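Local coordinates for extracellular solute-binding protein family 5 (Brucella melitensis, PDB 4ONY), which probably binds peptides or similar solutes in the periplasm and delivers them to an ABC transporter for uptake, at residues A[218-221]-A[227-230]. Numbering follows the deposited sequence.
Sequences VASV and IVYK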
loop_
_atom_site.group_PDB
_atom_site.type_symbol
_atom_site.label_atom_id
_atom_site.label_comp_id
_atom_site.label_asym_id
_atom_site.label_seq_id
_atom_site.Cartn_x
_atom_site.Cartn_y
_atom_site.Cartn_z
ATOM N N VAL A 218 -3.794 6.214 -26.010
ATOM C CA VAL A 218 -4.168 4.841 -26.232
ATOM C C VAL A 218 -4.178 4.605 -27.734
ATOM O O VAL A 218 -5.039 5.092 -28.422
ATOM C CB VAL A 218 -5.549 4.561 -25.599
ATOM C CG1 VAL A 218 -6.025 3.172 -25.953
ATOM C CG2 VAL A 218 -5.483 4.762 -24.086
ATOM N N ALA A 219 -3.194 3.853 -28.233
ATOM C CA ALA A 219 -3.015 3.610 -29.657
ATOM C C ALA A 219 -3.786 2.383 -30.144
ATOM O O ALA A 219 -4.232 2.352 -31.274
ATOM C CB ALA A 219 -1.547 3.416 -29.947
ATOM N N SER A 220 -3.924 1.361 -29.317
ATOM C CA SER A 220 -4.741 0.205 -29.695
ATOM C C SER A 220 -5.154 -0.590 -28.490
ATOM O O SER A 220 -4.483 -0.613 -27.436
ATOM C CB SER A 220 -4.047 -0.744 -30.680
ATOM O OG SER A 220 -2.971 -1.372 -30.067
ATOM N N VAL A 221 -6.248 -1.290 -28.700
ATOM C CA VAL A 221 -6.925 -1.993 -27.660
ATOM C C VAL A 221 -7.392 -3.342 -28.171
ATOM O O VAL A 221 -8.129 -3.405 -29.156
ATOM C CB VAL A 221 -8.136 -1.167 -27.216
ATOM C CG1 VAL A 221 -8.687 -1.749 -25.960
ATOM C CG2 VAL A 221 -7.739 0.285 -26.959
ATOM N N ILE A 227 -3.258 -3.676 -24.229
ATOM C CA ILE A 227 -3.441 -2.239 -24.486
ATOM C C ILE A 227 -2.061 -1.616 -24.836
ATOM O O ILE A 227 -1.089 -1.904 -24.206
ATOM C CB ILE A 227 -4.135 -1.498 -23.319
ATOM C CG1 ILE A 227 -4.351 -0.038 -23.671
ATOM C CG2 ILE A 227 -3.335 -1.543 -22.003
ATOM C CD1 ILE A 227 -5.359 0.671 -22.777
ATOM N N VAL A 228 -1.984 -0.859 -25.919
ATOM C CA VAL A 228 -0.736 -0.254 -26.381
ATOM C C VAL A 228 -0.870 1.271 -26.193
ATOM O O VAL A 228 -1.806 1.890 -26.689
ATOM C CB VAL A 228 -0.445 -0.574 -27.858
ATOM C CG1 VAL A 228 0.853 0.044 -28.347
ATOM C CG2 VAL A 228 -0.382 -2.074 -28.119
ATOM N N TYR A 229 0.078 1.835 -25.464
ATOM C CA TYR A 229 0.211 3.248 -25.300
ATOM C C TYR A 229 1.360 3.780 -26.185
ATOM O O TYR A 229 2.439 3.204 -26.218
ATOM C CB TYR A 229 0.540 3.558 -23.851
ATOM C CG TYR A 229 -0.575 3.253 -22.901
ATOM C CD1 TYR A 229 -1.576 4.187 -22.687
ATOM C CD2 TYR A 229 -0.635 2.055 -22.205
ATOM C CE1 TYR A 229 -2.611 3.958 -21.828
ATOM C CE2 TYR A 229 -1.683 1.804 -21.323
ATOM C CZ TYR A 229 -2.671 2.772 -21.145
ATOM O OH TYR A 229 -3.725 2.598 -20.276
ATOM N N LYS A 230 1.118 4.891 -26.854
ATOM C CA LYS A 230 2.135 5.606 -27.592
ATOM C C LYS A 230 2.343 7.008 -26.987
ATOM O O LYS A 230 1.371 7.701 -26.691
ATOM C CB LYS A 230 1.761 5.692 -29.068
ATOM C CG LYS A 230 2.274 4.473 -29.795
ATOM C CD LYS A 230 1.876 4.416 -31.272
ATOM C CE LYS A 230 1.835 2.954 -31.688
ATOM N NZ LYS A 230 1.714 2.837 -33.169
#
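The carbonyl oxygen of V228 takes two N-H groups from the facing strand. A219 N gives the shorter bond, 2.9 Å to V228 O. S220 N adds a weak one to that V228 O, at 3.4 Å. In the other direction V228 N donates to S220 O over 2.9 Å, nearly straight at 173°. That same S220 O also receives a CA-H...O contact from I227 CA. With A219 and S220 both set against V228, this is a classic beta bulge, and it sits in the antiparallel hairpin of strands 216-222 and 226-231, where 216-222 is the outermost strand of a four-stranded mixed sheet. Outside the bulge, backbone bonds tie K230 to V217 and, on the other edge of strand 226-231, I227 to I254 and Y229 to I252 of strand 251-257. One face carries V218, V221, I227 and Y229. V218 splits its two methyls there: CG1, anti to the backbone N (chi1 174°), meets I227 CD1 at 4.1 Å, while CG2 comes obliquely to the Y229 ring, 3.7 Å from CE1. The Y229 hydroxyl is hydrogen-bonded to the backbone oxygen of R71, which satisfies the ring's polar end. On the other face S220 OG lies 3.3 Å from V228 CG2, a polar atom against a methyl. At the exposed A219 the methyl points toward 227-230, and the extended aliphatic chain of K230 runs past it, with CD 3.8 Å from A219 CB.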